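Local coordinates for cell division protein FtsZ 1 (Methanocaldococcus jannaschii, PDB 2VAP), which binds GTP and, as a tubulin homologue with GTPase activity, polymerises, probably forming the contractile ring at the future division site, at residues Glu106-Ser111 against Ala140-Glu145; Thr135-Ala140 against Leu177-Gln182; Asn192-Glu197 against Leu274-Ile279. All coordinates share one frame; numbering follows the deposited sequence.

Contact 1: Glu106-Ser111 against Ala140-Glu145; sequences EAAKES and APVVAE
Ala-108 and Val-142 carry this contact, and their alpha carbons, 6.4 Å apart, are the nearest pair between the two helical segments. The methyl of Ala-108 faces the branch point of Val-142, with CB of Ala-108 3.7 Å from CB of Val-142. CB of Ala-108 is 3.8 Å from CG1 of Val-142, and CG2 is scarcely farther, so the alanine methyl sits against the fork of the valine rather than against one arm. The torsion of Val-142 makes this possible: CG1 is anti to the backbone N (chi1 -180°) and CG2 lies beside that N, which turns both methyls to the partner helix. CG1 of Val-142 reaches on to the backbone, 4.1 Å from the N of Lys-109.

The aliphatic part of Lys-109 closes the outer border, its CG 4.3 Å from CG2 of Val-142. From there the extended chain runs to solvent. The opposite charges at NZ of Lys-109 and OE1 of Glu-145, 6.5 Å apart, are not in contact, and any attraction at this range would be weak. Only 156 Å² is buried in all, evidence of a small point of approach between helices.

Helix 101-110 thus meets one side of helix 135-149, whose other faces are used by the sheet and a third helix: Val-143 packs on strands 40-45 and 124-130 of the parallel sheet, while Pro-141 and Ala-144 touch helix 167-181.

Contact 2: Thr135-Ala140 against Leu177-Gln182; sequences TGTGSA and LERLKQ. With GDP (guanosine-5'-diphosphate), chain B.
At the phosphate-binding start of helix 135-149, Arg-179 of helix 167-181 meets Thr-137. NH2 of Arg-179 donates to the carbonyl O of Thr-137 at 2.9 Å, a bent bond (135°) whose donor stands above the carbonyl plane. The bend of the arginine chain at chi3 (-56°) brings the guanidinium across the threonine, where CG2 of Thr-137 lies 3.7 Å from NH2 of Arg-179. A water accepts from NE of Arg-179 and donates to the O of Gly-138, so one carbonyl is bonded directly and the next through a water. With an alanine here instead of Arg-179, the Thr-137 carbonyl would probably lose this donor and the water its NE partner.

The tubulin signature motif GGGTGTG runs from Gly-132 into the first turn of helix 135-149, and its backbone grips the beta-phosphate of GDP. The N of Thr-135 donates to O1B of GDP, and the N of Gly-136 makes a nearly straight bond of 2.7 Å to O3B of GDP. OG1 of Thr-137 turns back to Gly-133 and Gly-132, tying the helix start to the glycine-rich loop.

Farther along, CD2 of Leu-180 rests 4.0 Å from CB of Ala-140. The axes of 135-140 and 177-181 approach to 9.3 Å, 23° from parallel.

Contact 3: Asn192-Glu197 against Leu274-Ile279; sequences NEKLFE and LLDVDI
Leu-195 and Leu-274 form the close-packed side, with CD2 of Leu-195 3.8 Å from CD2 of Leu-274. Both chains have CG anti to the carbonyl carbon (chi1 -63° and -62°), and their ends converge although neither CB points straight at the other segment. Both are buried and touch Val-214 of helix 204-227, which adds to the apolar cluster with Ala-211 and Ile-251.

The other side is polar and looser. The side chains of Lys-194 and Asp-276 cross at about a right angle, CD of Lys-194 3.8 Å from OD1 of Asp-276. Two bends, at chi2 and chi3, fold the lysine so that its NZ makes a hydrogen-bonded salt bridge of 2.7 Å to OE2 of Glu-197, met from above the carboxylate plane. NZ of Lys-194 is 3.9 Å from OD2 of Asp-276, a long ion pair, and that OD2 also forms a salt bridge with Arg-353. Lys-194, Glu-197 and Asp-276 lie at least partly exposed.

These three make a salt-bridge network over a leucine contact, joining the end of the GTPase-domain sheet to a loop before strand 284-291 of the C-terminal domain, beside the long helix 204-227 that links the two domains in FtsZ and tubulin.

Overall arrangement
From the N terminus, helix 101-110 comes first, and contact 1 closes the loop from it, through strand 124-130, to helix 135-149. Contact 2 starts on that same helix, before contact 1 has ended, and closes a second loop through strand 153-160 to helix 167-181. The two cross along the chain, share Ala-140 and touch directly, for instance Ala-108 CB to Ser-139 CB and Pro-141 CG to Arg-179 CB, which makes three neighbouring helices of the GTPase domain one packed unit. Contact 3 follows in series, its centre about 21 Å from that of contact 2, and spans 76 residues, including helix 204-227, to tie the GTPase domain to the C-terminal domain.

Contact 1: Glu106-Ser111 against Ala140-Glu145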
loop_
_atom_site.group_PDB
_atom_site.type_symbol
_atom_site.label_atom_id
_atom_site.label_comp_id
_atom_site.label_asym_id
_atom_site.label_seq_id
_atom_site.Cartn_x
_atom_site.Cartn_y
_atom_site.Cartn_z
ATOM N N GLU A 106 -21.047 -9.354 -2.133
ATOM C CA GLU A 106 -21.945 -10.299 -1.470
ATOM C C GLU A 106 -21.182 -11.484 -0.877
ATOM O O GLU A 106 -21.519 -11.966 0.208
ATOM C CB GLU A 106 -23.025 -10.783 -2.446
ATOM C CG GLU A 106 -24.246 -11.424 -1.787
ATOM C CD GLU A 106 -25.111 -10.432 -1.020
ATOM O OE1 GLU A 106 -25.674 -10.821 0.025
ATOM O OE2 GLU A 106 -25.232 -9.266 -1.457
ATOM N N ALA A 107 -20.154 -11.940 -1.590
ATOM C CA ALA A 107 -19.302 -13.036 -1.133
ATOM C C ALA A 107 -18.543 -12.670 0.142
ATOM O O ALA A 107 -18.446 -13.479 1.068
ATOM C CB ALA A 107 -18.333 -13.444 -2.228
ATOM N N ALA A 108 -18.012 -11.449 0.180
ATOM C CA ALA A 108 -17.283 -10.948 1.343
ATOM C C ALA A 108 -18.200 -10.781 2.554
ATOM O O ALA A 108 -17.811 -11.104 3.678
ATOM C CB ALA A 108 -16.589 -9.638 1.009
ATOM N N LYS A 109 -19.413 -10.286 2.313
ATOM C CA LYS A 109 -20.416 -10.116 3.368
ATOM C C LYS A 109 -20.836 -11.455 3.977
ATOM O O LYS A 109 -21.052 -11.549 5.186
ATOM C CB LYS A 109 -21.640 -9.361 2.842
ATOM C CG LYS A 109 -21.413 -7.869 2.649
ATOM C CD LYS A 109 -22.647 -7.191 2.080
ATOM C CE LYS A 109 -22.432 -5.694 1.927
ATOM N NZ LYS A 109 -23.633 -5.013 1.370
ATOM N N GLU A 110 -20.940 -12.480 3.130
ATOM C CA GLU A 110 -21.237 -13.845 3.570
ATOM C C GLU A 110 -20.143 -14.379 4.498
ATOM O O GLU A 110 -20.430 -15.068 5.479
ATOM C CB GLU A 110 -21.403 -14.768 2.355
ATOM C CG GLU A 110 -21.760 -16.217 2.691
ATOM C CD GLU A 110 -21.650 -17.147 1.495
ATOM O OE1 GLU A 110 -22.353 -16.918 0.488
ATOM O OE2 GLU A 110 -20.867 -18.118 1.567
ATOM N N SER A 111 -18.892 -14.045 4.182
ATOM C CA SER A 111 -17.739 -14.541 4.929
ATOM C C SER A 111 -17.164 -13.499 5.894
ATOM O O SER A 111 -15.998 -13.589 6.287
ATOM C CB SER A 111 -16.653 -15.019 3.960
ATOM O OG SER A 111 -17.176 -15.943 3.020
ATOM N N ALA A 140 -12.925 -5.550 -1.262
ATOM C CA ALA A 140 -12.019 -4.595 -0.609
ATOM C C ALA A 140 -12.714 -3.621 0.359
ATOM O O ALA A 140 -12.259 -3.475 1.496
ATOM C CB ALA A 140 -11.170 -3.838 -1.641
ATOM N N PRO A 141 -13.815 -2.961 -0.075
ATOM C CA PRO A 141 -14.544 -2.074 0.846
ATOM C C PRO A 141 -15.165 -2.798 2.042
ATOM O O PRO A 141 -15.296 -2.203 3.113
ATOM C CB PRO A 141 -15.647 -1.474 -0.040
ATOM C CG PRO A 141 -15.159 -1.650 -1.434
ATOM C CD PRO A 141 -14.437 -2.954 -1.412
ATOM N N VAL A 142 -15.541 -4.063 1.861
ATOM C CA VAL A 142 -16.086 -4.872 2.955
ATOM C C VAL A 142 -15.003 -5.176 3.998
ATOM O O VAL A 142 -15.236 -5.027 5.200
ATOM C CB VAL A 142 -16.747 -6.183 2.447
ATOM C CG1 VAL A 142 -17.307 -6.998 3.612
ATOM C CG2 VAL A 142 -17.851 -5.876 1.443
ATOM N N VAL A 143 -13.824 -5.588 3.532
ATOM C CA VAL A 143 -12.678 -5.818 4.420
ATOM C C VAL A 143 -12.328 -4.532 5.176
ATOM O O VAL A 143 -12.083 -4.562 6.385
ATOM C CB VAL A 143 -11.436 -6.351 3.649
ATOM C CG1 VAL A 143 -10.267 -6.588 4.600
ATOM C CG2 VAL A 143 -11.772 -7.638 2.909
ATOM N N ALA A 144 -12.328 -3.410 4.456
ATOM C CA ALA A 144 -12.061 -2.098 5.044
ATOM C C ALA A 144 -13.065 -1.744 6.144
ATOM O O ALA A 144 -12.678 -1.242 7.199
ATOM C CB ALA A 144 -12.044 -1.022 3.965
ATOM N N GLU A 145 -14.346 -2.018 5.894
ATOM C CA GLU A 145 -15.399 -1.771 6.883
ATOM C C GLU A 145 -15.206 -2.634 8.133
ATOM O O GLU A 145 -15.343 -2.147 9.257
ATOM C CB GLU A 145 -16.788 -2.002 6.276
ATOM C CG GLU A 145 -17.938 -1.627 7.212
ATOM C CD GLU A 145 -19.317 -1.842 6.607
ATOM O OE1 GLU A 145 -19.418 -2.376 5.482
ATOM O OE2 GLU A 145 -20.307 -1.471 7.269
#

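Contact 2: Thr135-Ala140 against Leu177-Gln182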
loop_
_atom_site.group_PDB
_atom_site.type_symbol
_atom_site.label_atom_id
_atom_site.label_comp_id
_atom_site.label_asym_id
_atom_site.label_seq_id
_atom_site.Cartn_x
_atom_site.Cartn_y
_atom_site.Cartn_z
ATOM N N THR A 135 -14.032 -9.577 -7.695
ATOM C CA THR A 135 -13.696 -9.943 -6.319
ATOM C C THR A 135 -13.033 -8.791 -5.563
ATOM O O THR A 135 -13.499 -8.403 -4.492
ATOM C CB THR A 135 -12.808 -11.209 -6.272
ATOM O OG1 THR A 135 -13.453 -12.268 -6.992
ATOM C CG2 THR A 135 -12.572 -11.660 -4.832
ATOM N N GLY A 136 -11.959 -8.245 -6.128
ATOM C CA GLY A 136 -11.231 -7.138 -5.508
ATOM C C GLY A 136 -12.102 -5.917 -5.283
ATOM O O GLY A 136 -12.240 -5.445 -4.154
ATOM N N THR A 137 -12.706 -5.423 -6.362
ATOM C CA THR A 137 -13.568 -4.241 -6.318
ATOM C C THR A 137 -14.709 -4.397 -5.311
ATOM O O THR A 137 -15.050 -3.452 -4.597
ATOM C CB THR A 137 -14.164 -3.929 -7.709
ATOM O OG1 THR A 137 -13.143 -4.039 -8.710
ATOM C CG2 THR A 137 -14.749 -2.528 -7.745
ATOM N N GLY A 138 -15.288 -5.593 -5.258
ATOM C CA GLY A 138 -16.412 -5.868 -4.371
ATOM C C GLY A 138 -16.034 -6.095 -2.919
ATOM O O GLY A 138 -16.687 -5.568 -2.016
ATOM N N SER A 139 -14.979 -6.875 -2.694
ATOM C CA SER A 139 -14.615 -7.312 -1.343
ATOM C C SER A 139 -13.763 -6.311 -0.560
ATOM O O SER A 139 -13.868 -6.239 0.665
ATOM C CB SER A 139 -13.921 -8.676 -1.378
ATOM O OG SER A 139 -12.655 -8.592 -2.008
ATOM N N ALA A 140 -12.925 -5.550 -1.262
ATOM C CA ALA A 140 -12.019 -4.595 -0.609
ATOM C C ALA A 140 -12.714 -3.621 0.359
ATOM O O ALA A 140 -12.259 -3.475 1.496
ATOM C CB ALA A 140 -11.170 -3.838 -1.641
ATOM N N LEU A 177 -13.675 2.522 -5.620
ATOM C CA LEU A 177 -12.837 3.521 -4.958
ATOM C C LEU A 177 -13.676 4.438 -4.066
ATOM O O LEU A 177 -13.237 4.830 -2.982
ATOM C CB LEU A 177 -12.060 4.338 -5.996
ATOM C CG LEU A 177 -10.865 5.183 -5.541
ATOM C CD1 LEU A 177 -9.700 4.315 -5.080
ATOM C CD2 LEU A 177 -10.423 6.101 -6.670
ATOM N N GLU A 178 -14.882 4.764 -4.530
ATOM C CA GLU A 178 -15.832 5.571 -3.764
ATOM C C GLU A 178 -16.297 4.837 -2.502
ATOM O O GLU A 178 -16.429 5.445 -1.438
ATOM C CB GLU A 178 -17.031 5.962 -4.638
ATOM C CG GLU A 178 -18.021 6.935 -3.988
ATOM C CD GLU A 178 -17.436 8.318 -3.738
ATOM O OE1 GLU A 178 -17.734 8.903 -2.676
ATOM O OE2 GLU A 178 -16.679 8.821 -4.597
ATOM N N ARG A 179 -16.537 3.532 -2.630
ATOM C CA ARG A 179 -16.943 2.700 -1.493
ATOM C C ARG A 179 -15.812 2.522 -0.478
ATOM O O ARG A 179 -16.058 2.511 0.731
ATOM C CB ARG A 179 -17.458 1.335 -1.962
ATOM C CG ARG A 179 -18.751 1.392 -2.772
ATOM C CD ARG A 179 -19.389 0.014 -2.929
ATOM N NE ARG A 179 -18.488 -0.966 -3.537
ATOM C CZ ARG A 179 -18.349 -1.161 -4.846
ATOM N NH1 ARG A 179 -19.050 -0.445 -5.717
ATOM N NH2 ARG A 179 -17.501 -2.081 -5.287
ATOM N N LEU A 180 -14.583 2.382 -0.976
ATOM C CA LEU A 180 -13.396 2.282 -0.121
ATOM C C LEU A 180 -13.176 3.545 0.706
ATOM O O LEU A 180 -12.843 3.467 1.890
ATOM C CB LEU A 180 -12.141 1.988 -0.952
ATOM C CG LEU A 180 -11.737 0.535 -1.222
ATOM C CD1 LEU A 180 -10.598 0.494 -2.230
ATOM C CD2 LEU A 180 -11.341 -0.187 0.063
ATOM N N LYS A 181 -13.373 4.701 0.071
ATOM C CA LYS A 181 -13.199 6.010 0.704
ATOM C C LYS A 181 -14.054 6.167 1.967
ATOM O O LYS A 181 -13.675 6.880 2.898
ATOM C CB LYS A 181 -13.528 7.121 -0.300
ATOM C CG LYS A 181 -13.109 8.524 0.130
ATOM C CD LYS A 181 -13.488 9.574 -0.909
ATOM C CE LYS A 181 -14.960 9.960 -0.821
ATOM N NZ LYS A 181 -15.320 11.002 -1.822
ATOM N N GLN A 182 -15.199 5.489 1.988
ATOM C CA GLN A 182 -16.121 5.543 3.121
ATOM C C GLN A 182 -15.623 4.747 4.330
ATOM O O GLN A 182 -16.093 4.959 5.451
ATOM C CB GLN A 182 -17.513 5.044 2.706
ATOM C CG GLN A 182 -18.159 5.816 1.553
ATOM C CD GLN A 182 -18.521 7.249 1.913
ATOM O OE1 GLN A 182 -18.984 7.531 3.020
ATOM N NE2 GLN A 182 -18.317 8.162 0.971
HETATM P PB GDP B . -10.714 -9.915 -9.642
HETATM O O1B GDP B . -12.142 -10.166 -10.063
HETATM O O2B GDP B . -10.059 -11.228 -9.280
HETATM O O3B GDP B . -10.703 -8.988 -8.452
HETATM O O3A GDP B . -9.953 -9.232 -10.885
HETATM P PA GDP B . -8.350 -9.179 -11.040
HETATM O O1A GDP B . -7.655 -9.044 -9.708
HETATM O O2A GDP B . -7.837 -10.370 -11.815
HETATM O "O5'" GDP B . -8.143 -7.845 -11.911
HETATM C "C5'" GDP B . -8.632 -6.596 -11.433
HETATM C "C4'" GDP B . -7.715 -5.482 -11.913
HETATM O "O4'" GDP B . -6.378 -5.721 -11.465
HETATM C "C3'" GDP B . -7.654 -5.423 -13.431
HETATM O "O3'" GDP B . -8.610 -4.497 -13.957
HETATM C "C2'" GDP B . -6.223 -5.023 -13.730
HETATM O "O2'" GDP B . -6.109 -3.601 -13.818
HETATM C "C1'" GDP B . -5.437 -5.493 -12.518
HETATM N N9 GDP B . -4.676 -6.742 -12.795
HETATM C C8 GDP B . -5.084 -7.828 -13.487
HETATM N N7 GDP B . -4.115 -8.781 -13.526
HETATM C C5 GDP B . -3.057 -8.305 -12.842
HETATM C C6 GDP B . -1.698 -8.785 -12.485
HETATM O O6 GDP B . -1.296 -9.911 -12.852
HETATM N N1 GDP B . -0.911 -7.973 -11.757
HETATM C C2 GDP B . -1.315 -6.753 -11.345
HETATM N N2 GDP B . -0.470 -5.987 -10.613
HETATM N N3 GDP B . -2.543 -6.254 -11.637
HETATM C C4 GDP B . -3.436 -6.967 -12.364
HETATM O O HOH W 1 -18.221 -3.241 -1.932
#

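Contact 3: Asn192-Glu197 against Leu274-Ile279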
loop_
_atom_site.group_PDB
_atom_site.type_symbol
_atom_site.label_atom_id
_atom_site.label_comp_id
_atom_site.label_asym_id
_atom_site.label_seq_id
_atom_site.Cartn_x
_atom_site.Cartn_y
_atom_site.Cartn_z
ATOM N N ASN A 192 -2.527 2.699 -12.728
ATOM C CA ASN A 192 -1.711 1.867 -13.619
ATOM C C ASN A 192 -1.389 2.534 -14.956
ATOM O O ASN A 192 -0.321 2.306 -15.519
ATOM C CB ASN A 192 -2.365 0.500 -13.867
ATOM C CG ASN A 192 -2.155 -0.482 -12.717
ATOM O OD1 ASN A 192 -2.812 -1.523 -12.656
ATOM N ND2 ASN A 192 -1.236 -0.164 -11.812
ATOM N N GLU A 193 -2.308 3.359 -15.452
ATOM C CA GLU A 193 -2.108 4.062 -16.723
ATOM C C GLU A 193 -0.813 4.882 -16.739
ATOM O O GLU A 193 -0.141 4.967 -17.769
ATOM C CB GLU A 193 -3.321 4.941 -17.058
ATOM C CG GLU A 193 -3.263 5.635 -18.428
ATOM C CD GLU A 193 -3.266 4.671 -19.616
ATOM O OE1 GLU A 193 -3.528 3.460 -19.431
ATOM O OE2 GLU A 193 -3.013 5.133 -20.749
ATOM N N LYS A 194 -0.459 5.457 -15.591
ATOM C CA LYS A 194 0.756 6.271 -15.476
ATOM C C LYS A 194 2.049 5.451 -15.555
ATOM O O LYS A 194 3.127 6.012 -15.767
ATOM C CB LYS A 194 0.731 7.127 -14.202
ATOM C CG LYS A 194 -0.451 8.102 -14.103
ATOM C CD LYS A 194 -0.550 9.062 -15.293
ATOM C CE LYS A 194 0.430 10.218 -15.182
ATOM N NZ LYS A 194 0.136 11.294 -16.169
ATOM N N LEU A 195 1.939 4.132 -15.398
ATOM C CA LEU A 195 3.087 3.237 -15.577
ATOM C C LEU A 195 3.591 3.269 -17.019
ATOM O O LEU A 195 4.770 3.020 -17.276
ATOM C CB LEU A 195 2.739 1.800 -15.177
ATOM C CG LEU A 195 2.368 1.532 -13.716
ATOM C CD1 LEU A 195 1.789 0.138 -13.574
ATOM C CD2 LEU A 195 3.567 1.716 -12.797
ATOM N N PHE A 196 2.692 3.590 -17.947
ATOM C CA PHE A 196 3.045 3.708 -19.362
ATOM C C PHE A 196 3.867 4.963 -19.677
ATOM O O PHE A 196 4.347 5.128 -20.800
ATOM C CB PHE A 196 1.795 3.637 -20.244
ATOM C CG PHE A 196 1.297 2.234 -20.495
ATOM C CD1 PHE A 196 2.189 1.196 -20.764
ATOM C CD2 PHE A 196 -0.067 1.959 -20.493
ATOM C CE1 PHE A 196 1.730 -0.099 -21.005
ATOM C CE2 PHE A 196 -0.535 0.669 -20.739
ATOM C CZ PHE A 196 0.366 -0.361 -20.992
ATOM N N GLU A 197 4.020 5.846 -18.692
ATOM C CA GLU A 197 4.954 6.965 -18.808
ATOM C C GLU A 197 6.355 6.525 -18.388
ATOM O O GLU A 197 7.355 7.087 -18.842
ATOM C CB GLU A 197 4.491 8.169 -17.981
ATOM C CG GLU A 197 3.298 8.909 -18.581
ATOM C CD GLU A 197 2.984 10.224 -17.882
ATOM O OE1 GLU A 197 3.794 10.686 -17.050
ATOM O OE2 GLU A 197 1.917 10.804 -18.176
ATOM N N LEU A 274 3.477 8.490 -11.143
ATOM C CA LEU A 274 2.503 7.919 -10.209
ATOM C C LEU A 274 1.918 8.954 -9.243
ATOM O O LEU A 274 0.825 8.755 -8.706
ATOM C CB LEU A 274 3.113 6.739 -9.441
ATOM C CG LEU A 274 3.571 5.532 -10.270
ATOM C CD1 LEU A 274 4.328 4.542 -9.397
ATOM C CD2 LEU A 274 2.400 4.850 -10.973
ATOM N N LEU A 275 2.645 10.050 -9.023
ATOM C CA LEU A 275 2.108 11.189 -8.281
ATOM C C LEU A 275 1.235 12.033 -9.209
ATOM O O LEU A 275 1.598 13.153 -9.583
ATOM C CB LEU A 275 3.232 12.034 -7.665
ATOM C CG LEU A 275 3.902 11.557 -6.373
ATOM C CD1 LEU A 275 5.072 12.462 -6.022
ATOM C CD2 LEU A 275 2.909 11.489 -5.211
ATOM N N ASP A 276 0.083 11.475 -9.574
ATOM C CA ASP A 276 -0.823 12.081 -10.547
ATOM C C ASP A 276 -1.723 13.129 -9.886
ATOM O O ASP A 276 -2.953 13.021 -9.905
ATOM C CB ASP A 276 -1.654 10.987 -11.237
ATOM C CG ASP A 276 -2.300 11.459 -12.533
ATOM O OD1 ASP A 276 -3.183 10.738 -13.044
ATOM O OD2 ASP A 276 -1.933 12.539 -13.045
ATOM N N VAL A 277 -1.085 14.145 -9.306
ATOM C CA VAL A 277 -1.764 15.213 -8.572
ATOM C C VAL A 277 -0.814 16.402 -8.386
ATOM O O VAL A 277 0.408 16.240 -8.430
ATOM C CB VAL A 277 -2.292 14.713 -7.183
ATOM C CG1 VAL A 277 -1.139 14.355 -6.240
ATOM C CG2 VAL A 277 -3.229 15.735 -6.540
ATOM N N ASP A 278 -1.384 17.592 -8.199
ATOM C CA ASP A 278 -0.621 18.754 -7.764
ATOM C C ASP A 278 -0.228 18.529 -6.302
ATOM O O ASP A 278 -1.079 18.549 -5.408
ATOM C CB ASP A 278 -1.451 20.034 -7.922
ATOM C CG ASP A 278 -0.648 21.304 -7.652
ATOM O OD1 ASP A 278 0.595 21.234 -7.528
ATOM O OD2 ASP A 278 -1.270 22.383 -7.568
ATOM N N ILE A 279 1.064 18.304 -6.075
ATOM C CA ILE A 279 1.574 17.951 -4.744
ATOM C C ILE A 279 1.578 19.117 -3.746
ATOM O O ILE A 279 1.928 18.939 -2.577
ATOM C CB ILE A 279 2.975 17.276 -4.810
ATOM C CG1 ILE A 279 3.977 18.155 -5.570
ATOM C CG2 ILE A 279 2.863 15.879 -5.428
ATOM C CD1 ILE A 279 5.418 17.679 -5.483
#